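Local structure of putative enoyl-CoA hydratase (Streptomyces coelicolor A3, 3G64) at residues A118-V123 / P142-A147; G128-L133 / F146-T151; A135-A140 / L195-T200. The protein probably acts on acyl-CoA thioesters as an enoyl-CoA hydratase or a related enzyme of the crotonase family. One frame throughout, in Å; residues are numbered along the deposited sequence.

Interaction 1 (A118-V123 / P142-A147); sequences AALHGV and PSTRFA
The hydroxyl OG of S143 has two partners: the backbone N of G122 donates to it over 3.0 Å in a nearly straight bond (164° at the hydrogen), and the carboxylate of D141, two residues back in the same loop, is hydrogen-bonded to it. Its first torsion makes this possible, for at chi1 73° OG sits between the backbone N and the carbonyl carbon of S143 and faces the peptide after H121. Two residues on, the main chain takes over: R145 N donates to G122 O over 2.9 Å, arriving from well above the carbonyl plane, while T144 CA brings a C-H to the same oxygen. Here the parallel pairing of V123 with R145 begins, and V123 CA in turn lies 3.5 Å from R145 O. G122 makes the bend with a positive phi (48°), a conformation that favours glycine. Beside these bonds is an apolar contact: L120 CD1 meets F146 CZ at 3.5 Å, the two side chains crossing at about a right angle, and L120 CB rests near T144 CG2. T144 OG1, bonded to D141 O, turns toward L120 as well. Thus strand 116-120 gives way at H121 and G122 to strand 123-125, which pairs with strand 145-147 in a second small sheet, while A132 of helix 127-134 packs against L120.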
ATOM      1  N   ALA A 118       8.156  10.149  16.460  1.00 24.38           N
ATOM      2  CA  ALA A 118       7.093  10.803  17.239  1.00 24.53           C
ATOM      3  C   ALA A 118       6.836  10.044  18.533  1.00 25.87           C
ATOM      4  O   ALA A 118       6.574   8.826  18.515  1.00 25.80           O
ATOM      5  CB  ALA A 118       5.803  10.926  16.415  1.00 22.39           C
ATOM      6  N   ALA A 119       6.946  10.754  19.653  1.00 25.27           N
ATOM      7  CA  ALA A 119       6.749  10.158  20.976  1.00 24.13           C
ATOM      8  C   ALA A 119       5.297  10.412  21.355  1.00 23.45           C
ATOM      9  O   ALA A 119       4.940  11.538  21.727  1.00 25.41           O
ATOM     10  CB  ALA A 119       7.698  10.828  22.007  1.00 21.81           C
ATOM     11  N   LEU A 120       4.450   9.393  21.241  1.00 22.05           N
ATOM     12  CA  LEU A 120       2.999   9.609  21.314  1.00 22.40           C
ATOM     13  C   LEU A 120       2.355   9.137  22.615  1.00 25.92           C
ATOM     14  O   LEU A 120       2.721   8.092  23.158  1.00 26.10           O
ATOM     15  CB  LEU A 120       2.290   8.894  20.158  1.00 21.75           C
ATOM     16  CG  LEU A 120       2.734   9.221  18.718  1.00 24.18           C
ATOM     17  CD1 LEU A 120       1.947   8.347  17.772  1.00 24.37           C
ATOM     18  CD2 LEU A 120       2.461  10.685  18.435  1.00 20.79           C
ATOM     19  N   HIS A 121       1.346   9.887  23.052  1.00 23.54           N
ATOM     20  CA  HIS A 121       0.547   9.558  24.240  1.00 28.23           C
ATOM     21  C   HIS A 121      -0.678  10.469  24.166  1.00 25.52           C
ATOM     22  O   HIS A 121      -0.617  11.538  23.533  1.00 23.63           O
ATOM     23  CB  HIS A 121       1.337   9.840  25.521  1.00 29.76           C
ATOM     24  CG  HIS A 121       1.815  11.256  25.626  1.00 30.22           C
ATOM     25  ND1 HIS A 121       1.158  12.215  26.370  1.00 30.29           N
ATOM     26  CD2 HIS A 121       2.870  11.885  25.049  1.00 30.62           C
ATOM     27  CE1 HIS A 121       1.789  13.368  26.252  1.00 32.45           C
ATOM     28  NE2 HIS A 121       2.828  13.198  25.452  1.00 29.40           N
ATOM     29  N   GLY A 122      -1.780  10.037  24.781  1.00 24.75           N
ATOM     30  CA  GLY A 122      -3.036  10.760  24.733  1.00 21.58           C
ATOM     31  C   GLY A 122      -3.391  11.162  23.298  1.00 26.21           C
ATOM     32  O   GLY A 122      -3.073  10.436  22.353  1.00 24.29           O
ATOM     33  N   VAL A 123      -4.035  12.319  23.135  1.00 25.95           N
ATOM     34  CA  VAL A 123      -4.592  12.699  21.836  1.00 26.22           C
ATOM     35  C   VAL A 123      -3.528  13.138  20.825  1.00 25.82           C
ATOM     36  O   VAL A 123      -2.622  13.925  21.145  1.00 23.68           O
ATOM     37  CB  VAL A 123      -5.695  13.781  21.967  1.00 37.68           C
ATOM     38  CG1 VAL A 123      -5.193  14.943  22.750  1.00 45.94           C
ATOM     39  CG2 VAL A 123      -6.130  14.287  20.603  1.00 34.83           C
ATOM     40  N   PRO A 142      -0.027   3.223  25.650  1.00 30.03           N
ATOM     41  CA  PRO A 142      -1.380   2.679  25.477  1.00 26.90           C
ATOM     42  C   PRO A 142      -2.475   3.712  25.535  1.00 27.15           C
ATOM     43  O   PRO A 142      -3.603   3.365  25.162  1.00 28.75           O
ATOM     44  CB  PRO A 142      -1.536   1.724  26.687  1.00 26.43           C
ATOM     45  CG  PRO A 142      -0.144   1.293  27.004  1.00 32.12           C
ATOM     46  CD  PRO A 142       0.728   2.515  26.707  1.00 30.62           C
ATOM     47  N   SER A 143      -2.195   4.917  26.041  1.00 21.52           N
ATOM     48  CA  SER A 143      -3.209   5.980  26.084  1.00 22.25           C
ATOM     49  C   SER A 143      -3.358   6.719  24.712  1.00 25.61           C
ATOM     50  O   SER A 143      -4.191   7.636  24.541  1.00 24.06           O
ATOM     51  CB  SER A 143      -2.849   6.985  27.184  1.00 26.95           C
ATOM     52  OG  SER A 143      -1.737   7.798  26.782  1.00 31.64           O
ATOM     53  N   THR A 144      -2.536   6.338  23.749  1.00 27.16           N
ATOM     54  CA  THR A 144      -2.484   7.078  22.474  1.00 27.58           C
ATOM     55  C   THR A 144      -3.786   6.953  21.692  1.00 29.40           C
ATOM     56  O   THR A 144      -4.292   5.842  21.494  1.00 29.15           O
ATOM     57  CB  THR A 144      -1.330   6.573  21.591  1.00 23.34           C
ATOM     58  OG1 THR A 144      -0.084   6.832  22.250  1.00 23.65           O
ATOM     59  CG2 THR A 144      -1.354   7.274  20.215  1.00 27.28           C
ATOM     60  N   ARG A 145      -4.339   8.098  21.294  1.00 24.23           N
ATOM     61  CA  ARG A 145      -5.572   8.159  20.515  1.00 25.29           C
ATOM     62  C   ARG A 145      -5.420   9.054  19.263  1.00 28.14           C
ATOM     63  O   ARG A 145      -5.383  10.287  19.383  1.00 30.47           O
ATOM     64  CB  ARG A 145      -6.706   8.757  21.344  1.00 25.34           C
ATOM     65  CG  ARG A 145      -6.906   8.098  22.707  1.00 32.04           C
ATOM     66  CD  ARG A 145      -7.939   8.844  23.559  1.00 37.78           C
ATOM     67  NE  ARG A 145      -8.800   7.793  24.035  1.00 47.86           N
ATOM     68  CZ  ARG A 145     -10.106   7.690  23.820  1.00 47.86           C
ATOM     69  NH1 ARG A 145     -10.804   8.658  23.226  1.00 40.65           N
ATOM     70  NH2 ARG A 145     -10.720   6.604  24.267  1.00 49.83           N
ATOM     71  N   PHE A 146      -5.368   8.436  18.083  1.00 21.22           N
ATOM     72  CA  PHE A 146      -5.354   9.159  16.807  1.00 19.80           C
ATOM     73  C   PHE A 146      -6.758   9.544  16.378  1.00 24.21           C
ATOM     74  O   PHE A 146      -7.713   8.760  16.528  1.00 26.98           O
ATOM     75  CB  PHE A 146      -4.809   8.282  15.675  1.00 22.64           C
ATOM     76  CG  PHE A 146      -3.389   7.871  15.822  1.00 26.92           C
ATOM     77  CD1 PHE A 146      -2.373   8.599  15.207  1.00 27.65           C
ATOM     78  CD2 PHE A 146      -3.063   6.688  16.508  1.00 27.10           C
ATOM     79  CE1 PHE A 146      -1.020   8.170  15.289  1.00 27.48           C
ATOM     80  CE2 PHE A 146      -1.719   6.256  16.605  1.00 26.68           C
ATOM     81  CZ  PHE A 146      -0.701   7.010  16.006  1.00 26.76           C
ATOM     82  N   ALA A 147      -6.892  10.737  15.823  1.00 19.30           N
ATOM     83  CA  ALA A 147      -8.146  11.095  15.194  1.00 20.47           C
ATOM     84  C   ALA A 147      -7.882  11.996  13.992  1.00 23.32           C
ATOM     85  O   ALA A 147      -7.318  13.074  14.123  1.00 21.11           O
ATOM     86  CB  ALA A 147      -9.096  11.784  16.219  1.00 16.45           C
TER

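Interaction 2 (G128-L133 / F146-T151); sequences GAVLAL and FAFLFT
A helix laid across the end of a strand and the turn that follows is the element at work here: one side of helix 127-134 rests on a row of three phenylalanines, F146, F148 and F150. A129 lies at the centre. Its CB stands over one face of the F148 ring, 3.9 Å from the centroid and 20° off the normal, a CH-pi contact displaced toward the rim. The same methyl group reaches A147 O at 3.8 Å and, more distantly, the edge of the F146 ring. That edge also receives A132 CB, 4.0 Å from F146 CE1, about one turn along the helix from A129. Two larger side chains complete the fit. V130 CG2 touches the edge of the F150 ring at CZ over 3.6 Å; with V130 CG1 anti to the backbone N (chi1 -171°), the other branch is the one turned to the ring. L133 CD2 comes within 3.9 Å of F148 CE1, its side chain crossing that of F148 at about a right angle. No hydrogen bond joins the two segments; the fit rests on apolar contacts, and the small alanines probably allow the close approach. F148 centres an inverse gamma turn, and L178 and L179 of helix 172-181 also pack against the F148 side chain. In the crotonase fold, whose core is built from repeated beta-beta-alpha elements, this contact packs helix 127-134 on the end of strand 145-147 and the turn after it.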
ATOM      1  N   GLY A 128      -1.951  17.120  14.431  1.00 25.43           N
ATOM      2  CA  GLY A 128      -1.153  16.288  15.333  1.00 25.96           C
ATOM      3  C   GLY A 128      -1.030  14.844  14.855  1.00 24.17           C
ATOM      4  O   GLY A 128       0.037  14.225  14.904  1.00 22.08           O
ATOM      5  N   ALA A 129      -2.138  14.304  14.365  1.00 20.87           N
ATOM      6  CA  ALA A 129      -2.130  12.961  13.811  1.00 20.71           C
ATOM      7  C   ALA A 129      -1.331  12.903  12.495  1.00 19.60           C
ATOM      8  O   ALA A 129      -0.680  11.899  12.211  1.00 23.52           O
ATOM      9  CB  ALA A 129      -3.596  12.477  13.583  1.00 22.10           C
ATOM     10  N   VAL A 130      -1.353  13.971  11.694  1.00 20.51           N
ATOM     11  CA  VAL A 130      -0.631  13.903  10.411  1.00 19.97           C
ATOM     12  C   VAL A 130       0.862  14.046  10.623  1.00 20.75           C
ATOM     13  O   VAL A 130       1.656  13.394   9.935  1.00 23.24           O
ATOM     14  CB  VAL A 130      -1.127  14.921   9.349  1.00 26.02           C
ATOM     15  CG1 VAL A 130      -0.450  14.619   7.934  1.00 18.31           C
ATOM     16  CG2 VAL A 130      -2.645  14.859   9.240  1.00 21.20           C
ATOM     17  N   LEU A 131       1.250  14.889  11.576  1.00 20.37           N
ATOM     18  CA  LEU A 131       2.660  14.985  11.942  1.00 23.34           C
ATOM     19  C   LEU A 131       3.166  13.628  12.444  1.00 26.58           C
ATOM     20  O   LEU A 131       4.245  13.183  12.068  1.00 26.05           O
ATOM     21  CB  LEU A 131       2.847  16.045  13.030  1.00 22.37           C
ATOM     22  CG  LEU A 131       2.701  17.480  12.504  1.00 24.91           C
ATOM     23  CD1 LEU A 131       2.876  18.474  13.658  1.00 27.83           C
ATOM     24  CD2 LEU A 131       3.722  17.739  11.366  1.00 29.38           C
ATOM     25  N   ALA A 132       2.370  12.963  13.268  1.00 23.06           N
ATOM     26  CA  ALA A 132       2.732  11.624  13.725  1.00 26.73           C
ATOM     27  C   ALA A 132       2.869  10.671  12.526  1.00 26.12           C
ATOM     28  O   ALA A 132       3.831   9.923  12.412  1.00 26.49           O
ATOM     29  CB  ALA A 132       1.684  11.098  14.718  1.00 20.03           C
ATOM     30  N   LEU A 133       1.900  10.721  11.621  1.00 21.03           N
ATOM     31  CA  LEU A 133       1.898   9.829  10.466  1.00 17.87           C
ATOM     32  C   LEU A 133       3.118  10.072   9.552  1.00 24.10           C
ATOM     33  O   LEU A 133       3.621   9.150   8.915  1.00 26.56           O
ATOM     34  CB  LEU A 133       0.583  10.066   9.686  1.00 21.51           C
ATOM     35  CG  LEU A 133       0.236   9.207   8.470  1.00 25.33           C
ATOM     36  CD1 LEU A 133       0.081   7.744   8.907  1.00 22.67           C
ATOM     37  CD2 LEU A 133      -1.051   9.742   7.835  1.00 18.43           C
ATOM     38  N   PHE A 146      -5.368   8.436  18.083  1.00 21.22           N
ATOM     39  CA  PHE A 146      -5.354   9.159  16.807  1.00 19.80           C
ATOM     40  C   PHE A 146      -6.758   9.544  16.378  1.00 24.21           C
ATOM     41  O   PHE A 146      -7.713   8.760  16.528  1.00 26.98           O
ATOM     42  CB  PHE A 146      -4.809   8.282  15.675  1.00 22.64           C
ATOM     43  CG  PHE A 146      -3.389   7.871  15.822  1.00 26.92           C
ATOM     44  CD1 PHE A 146      -2.373   8.599  15.207  1.00 27.65           C
ATOM     45  CD2 PHE A 146      -3.063   6.688  16.508  1.00 27.10           C
ATOM     46  CE1 PHE A 146      -1.020   8.170  15.289  1.00 27.48           C
ATOM     47  CE2 PHE A 146      -1.719   6.256  16.605  1.00 26.68           C
ATOM     48  CZ  PHE A 146      -0.701   7.010  16.006  1.00 26.76           C
ATOM     49  N   ALA A 147      -6.892  10.737  15.823  1.00 19.30           N
ATOM     50  CA  ALA A 147      -8.146  11.095  15.194  1.00 20.47           C
ATOM     51  C   ALA A 147      -7.882  11.996  13.992  1.00 23.32           C
ATOM     52  O   ALA A 147      -7.318  13.074  14.123  1.00 21.11           O
ATOM     53  CB  ALA A 147      -9.096  11.784  16.219  1.00 16.45           C
ATOM     54  N   PHE A 148      -8.261  11.530  12.808  1.00 22.69           N
ATOM     55  CA  PHE A 148      -8.054  12.331  11.586  1.00 25.38           C
ATOM     56  C   PHE A 148      -9.328  13.074  11.323  1.00 24.65           C
ATOM     57  O   PHE A 148     -10.095  12.693  10.447  1.00 29.57           O
ATOM     58  CB  PHE A 148      -7.674  11.407  10.420  1.00 22.52           C
ATOM     59  CG  PHE A 148      -6.334  10.744  10.607  1.00 23.60           C
ATOM     60  CD1 PHE A 148      -5.169  11.367  10.160  1.00 22.19           C
ATOM     61  CD2 PHE A 148      -6.230   9.540  11.272  1.00 20.66           C
ATOM     62  CE1 PHE A 148      -3.918  10.763  10.344  1.00 20.25           C
ATOM     63  CE2 PHE A 148      -4.973   8.930  11.461  1.00 22.31           C
ATOM     64  CZ  PHE A 148      -3.821   9.554  10.988  1.00 19.90           C
ATOM     65  N   LEU A 149      -9.573  14.111  12.122  1.00 22.91           N
ATOM     66  CA  LEU A 149     -10.905  14.674  12.251  1.00 29.36           C
ATOM     67  C   LEU A 149     -11.185  15.952  11.413  1.00 25.15           C
ATOM     68  O   LEU A 149     -12.056  16.745  11.736  1.00 22.06           O
ATOM     69  CB  LEU A 149     -11.237  14.865  13.736  1.00 29.58           C
ATOM     70  CG  LEU A 149     -10.138  15.511  14.561  1.00 30.59           C
ATOM     71  CD1 LEU A 149      -9.752  16.878  13.926  1.00 27.61           C
ATOM     72  CD2 LEU A 149     -10.594  15.653  16.023  1.00 27.90           C
ATOM     73  N   PHE A 150     -10.459  16.133  10.311  1.00 19.41           N
ATOM     74  CA  PHE A 150     -10.728  17.284   9.433  1.00 20.28           C
ATOM     75  C   PHE A 150     -12.174  17.442   8.976  1.00 21.41           C
ATOM     76  O   PHE A 150     -12.706  18.569   8.936  1.00 21.28           O
ATOM     77  CB  PHE A 150      -9.783  17.198   8.219  1.00 21.37           C
ATOM     78  CG  PHE A 150      -8.353  17.048   8.636  1.00 24.86           C
ATOM     79  CD1 PHE A 150      -7.686  18.124   9.204  1.00 26.29           C
ATOM     80  CD2 PHE A 150      -7.721  15.822   8.563  1.00 27.24           C
ATOM     81  CE1 PHE A 150      -6.376  17.992   9.648  1.00 29.30           C
ATOM     82  CE2 PHE A 150      -6.404  15.679   8.991  1.00 28.64           C
ATOM     83  CZ  PHE A 150      -5.729  16.779   9.522  1.00 26.17           C
ATOM     84  N   THR A 151     -12.826  16.344   8.602  1.00 20.16           N
ATOM     85  CA  THR A 151     -14.191  16.495   8.113  1.00 20.45           C
ATOM     86  C   THR A 151     -15.116  17.016   9.228  1.00 23.13           C
ATOM     87  O   THR A 151     -16.176  17.583   8.948  1.00 21.60           O
ATOM     88  CB  THR A 151     -14.761  15.205   7.520  1.00 19.76           C
ATOM     89  OG1 THR A 151     -14.810  14.204   8.528  1.00 21.38           O
ATOM     90  CG2 THR A 151     -13.933  14.707   6.317  1.00 17.16           C
TER

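Interaction 3 (A135-A140 / L195-T200); sequences ADFRVA and LISELT
Strands 137-140 and 198-199 run parallel, V139 opposite E198 and A140 opposite L199, with A140 N donating to E198 O at 3.0 Å and T200 N to A140 O at 2.8 Å. Before the ladder settles, R138 O takes two donors, S197 N in its carbonyl plane and E198 N tilted from it. S197 returns a bond through its side chain: R138 N donates to S197 OG over 2.9 Å, at 169° nearly straight. This hydroxyl in turn donates to a water that itself donates to D136 O, so S197 is tied to 135-140 at two points. The R138 side chain bends at chi3 (-64°), which brings NE to L195 O at 2.8 Å; that oxygen lies in the guanidinium plane, whereas NE stands above the carbonyl plane of L195. At the other end of the group NH2 reaches A135 O at 2.8 Å and also bonds A132 O at the end of helix 127-134. A leucine here has no guanidinium to offer the carbonyls of L195, A135 and A132, and the tie between the end of helix 127-134 and L195 would probably be lost. Apolar contacts flank the ladder: A140 CB meets I196 CD1 at 3.6 Å, and V139 CG1 meets T200 CG2 at 3.6 Å, those two side chains crossing at about a right angle. The negative ends of several carbonyl dipoles face the guanidinium, which probably offsets some of the cost of burying its charge.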
ATOM      1  N   ALA A 135       6.147  11.022  10.489  1.00 23.27           N
ATOM      2  CA  ALA A 135       7.364  10.559  11.161  1.00 23.75           C
ATOM      3  C   ALA A 135       7.770   9.188  10.638  1.00 24.92           C
ATOM      4  O   ALA A 135       6.929   8.399  10.157  1.00 25.05           O
ATOM      5  CB  ALA A 135       7.127  10.494  12.718  1.00 24.33           C
ATOM      6  N   ASP A 136       9.060   8.899  10.701  1.00 21.73           N
ATOM      7  CA  ASP A 136       9.527   7.587  10.312  1.00 23.82           C
ATOM      8  C   ASP A 136       9.106   6.535  11.331  1.00 25.54           C
ATOM      9  O   ASP A 136       8.788   5.381  10.954  1.00 26.26           O
ATOM     10  CB  ASP A 136      11.044   7.635  10.132  1.00 26.63           C
ATOM     11  CG  ASP A 136      11.440   8.712   9.114  1.00 31.76           C
ATOM     12  OD1 ASP A 136      11.175   8.490   7.912  1.00 25.59           O
ATOM     13  OD2 ASP A 136      11.939   9.790   9.517  1.00 30.71           O
ATOM     14  N   PHE A 137       9.085   6.934  12.612  1.00 22.00           N
ATOM     15  CA  PHE A 137       8.724   6.023  13.706  1.00 22.75           C
ATOM     16  C   PHE A 137       7.667   6.667  14.596  1.00 26.61           C
ATOM     17  O   PHE A 137       7.753   7.863  14.899  1.00 24.62           O
ATOM     18  CB  PHE A 137       9.942   5.632  14.573  1.00 27.52           C
ATOM     19  CG  PHE A 137      11.036   4.904  13.832  1.00 24.90           C
ATOM     20  CD1 PHE A 137      11.109   3.515  13.859  1.00 26.24           C
ATOM     21  CD2 PHE A 137      11.995   5.608  13.128  1.00 24.13           C
ATOM     22  CE1 PHE A 137      12.122   2.843  13.184  1.00 25.37           C
ATOM     23  CE2 PHE A 137      13.021   4.943  12.428  1.00 26.23           C
ATOM     24  CZ  PHE A 137      13.079   3.560  12.460  1.00 29.78           C
ATOM     25  N   ARG A 138       6.676   5.864  15.003  1.00 25.60           N
ATOM     26  CA  ARG A 138       5.702   6.259  16.022  1.00 23.55           C
ATOM     27  C   ARG A 138       5.858   5.344  17.258  1.00 26.92           C
ATOM     28  O   ARG A 138       5.523   4.150  17.234  1.00 24.04           O
ATOM     29  CB  ARG A 138       4.267   6.209  15.483  1.00 22.86           C
ATOM     30  CG  ARG A 138       3.910   7.387  14.503  1.00 21.32           C
ATOM     31  CD  ARG A 138       2.797   7.006  13.505  1.00 22.55           C
ATOM     32  NE  ARG A 138       3.280   5.935  12.643  1.00 24.35           N
ATOM     33  CZ  ARG A 138       4.167   6.105  11.658  1.00 27.22           C
ATOM     34  NH1 ARG A 138       4.590   5.055  10.968  1.00 29.77           N
ATOM     35  NH2 ARG A 138       4.634   7.315  11.351  1.00 23.48           N
ATOM     36  N   VAL A 139       6.397   5.918  18.321  1.00 27.24           N
ATOM     37  CA  VAL A 139       6.592   5.213  19.599  1.00 27.80           C
ATOM     38  C   VAL A 139       5.485   5.679  20.541  1.00 29.37           C
ATOM     39  O   VAL A 139       5.446   6.836  20.941  1.00 28.81           O
ATOM     40  CB  VAL A 139       7.995   5.520  20.144  1.00 29.04           C
ATOM     41  CG1 VAL A 139       8.196   4.945  21.533  1.00 30.24           C
ATOM     42  CG2 VAL A 139       9.069   4.994  19.145  1.00 26.75           C
ATOM     43  N   ALA A 140       4.570   4.775  20.873  1.00 27.61           N
ATOM     44  CA  ALA A 140       3.290   5.154  21.440  1.00 26.51           C
ATOM     45  C   ALA A 140       3.016   4.395  22.717  1.00 29.44           C
ATOM     46  O   ALA A 140       3.260   3.179  22.771  1.00 32.95           O
ATOM     47  CB  ALA A 140       2.179   4.835  20.435  1.00 22.58           C
ATOM     48  N   LEU A 195      -0.138   1.529  12.374  1.00 22.58           N
ATOM     49  CA  LEU A 195       0.224   2.904  12.753  1.00 24.52           C
ATOM     50  C   LEU A 195       1.262   3.019  13.863  1.00 28.18           C
ATOM     51  O   LEU A 195       1.767   4.119  14.096  1.00 29.65           O
ATOM     52  CB  LEU A 195      -0.998   3.684  13.209  1.00 21.84           C
ATOM     53  CG  LEU A 195      -1.967   4.184  12.162  1.00 25.87           C
ATOM     54  CD1 LEU A 195      -3.225   4.768  12.852  1.00 24.58           C
ATOM     55  CD2 LEU A 195      -1.249   5.217  11.314  1.00 22.24           C
ATOM     56  N   ILE A 196       1.574   1.911  14.546  1.00 23.11           N
ATOM     57  CA  ILE A 196       2.529   1.949  15.664  1.00 27.61           C
ATOM     58  C   ILE A 196       3.818   1.217  15.358  1.00 28.85           C
ATOM     59  O   ILE A 196       3.781   0.049  14.950  1.00 28.78           O
ATOM     60  CB  ILE A 196       1.935   1.279  16.925  1.00 29.60           C
ATOM     61  CG1 ILE A 196       0.596   1.921  17.278  1.00 36.02           C
ATOM     62  CG2 ILE A 196       2.929   1.317  18.114  1.00 26.40           C
ATOM     63  CD1 ILE A 196       0.707   3.382  17.496  1.00 37.26           C
ATOM     64  N   SER A 197       4.959   1.874  15.585  1.00 25.83           N
ATOM     65  CA  SER A 197       6.264   1.231  15.367  1.00 23.95           C
ATOM     66  C   SER A 197       6.747   0.496  16.622  1.00 25.28           C
ATOM     67  O   SER A 197       7.404  -0.536  16.534  1.00 28.46           O
ATOM     68  CB  SER A 197       7.308   2.280  14.969  1.00 24.68           C
ATOM     69  OG  SER A 197       6.763   3.176  14.006  1.00 26.89           O
ATOM     70  N   GLU A 198       6.426   1.054  17.783  1.00 27.75           N
ATOM     71  CA  GLU A 198       6.731   0.431  19.073  1.00 28.28           C
ATOM     72  C   GLU A 198       5.675   0.808  20.094  1.00 29.08           C
ATOM     73  O   GLU A 198       5.410   1.985  20.310  1.00 28.39           O
ATOM     74  CB  GLU A 198       8.090   0.869  19.598  1.00 29.36           C
ATOM     75  CG  GLU A 198       8.379   0.266  20.973  1.00 38.37           C
ATOM     76  CD  GLU A 198       9.721   0.666  21.533  1.00 43.75           C
ATOM     77  OE1 GLU A 198      10.521   1.291  20.801  1.00 43.64           O
ATOM     78  OE2 GLU A 198       9.969   0.345  22.718  1.00 51.31           O
ATOM     79  N   LEU A 199       5.040  -0.191  20.688  1.00 29.34           N
ATOM     80  CA  LEU A 199       4.065   0.068  21.735  1.00 32.81           C
ATOM     81  C   LEU A 199       4.806  -0.006  23.060  1.00 32.89           C
ATOM     82  O   LEU A 199       5.484  -0.978  23.329  1.00 36.62           O
ATOM     83  CB  LEU A 199       2.945  -0.970  21.711  1.00 36.66           C
ATOM     84  CG  LEU A 199       1.893  -0.713  22.790  1.00 43.57           C
ATOM     85  CD1 LEU A 199       1.162   0.592  22.508  1.00 41.11           C
ATOM     86  CD2 LEU A 199       0.930  -1.875  22.863  1.00 44.91           C
ATOM     87  N   THR A 200       4.705   1.033  23.871  1.00 31.08           N
ATOM     88  CA  THR A 200       5.393   1.051  25.149  1.00 33.23           C
ATOM     89  C   THR A 200       4.422   0.845  26.295  1.00 35.14           C
ATOM     90  O   THR A 200       3.202   0.768  26.114  1.00 31.27           O
ATOM     91  CB  THR A 200       6.095   2.385  25.391  1.00 34.00           C
ATOM     92  OG1 THR A 200       5.117   3.372  25.739  1.00 34.98           O
ATOM     93  CG2 THR A 200       6.844   2.832  24.141  1.00 31.14           C
TER
HETATM   94  O   HOH W   1       7.984   2.699  11.603  1.00 22.50           O

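The three contacts show how one fold varies its chemistry with place. Interaction 2 is wholly buried and apolar, a helix set on aromatic rings, whereas interaction 3, also largely buried, relies on main-chain bonds, one arginine and a serine with its water at the edge of the six-stranded sheet within this chain. Interaction 1 is the most exposed and mixes a few polar bonds with a hydrophobic base. F146 unites them: it belongs to interactions 1 and 2, and its ring also packs against I196 of interaction 3. Strands 116-120 and 137-140 are neighbours in the large sheet, joining interactions 1 and 3, while L133 of interaction 2 packs on L195 of interaction 3.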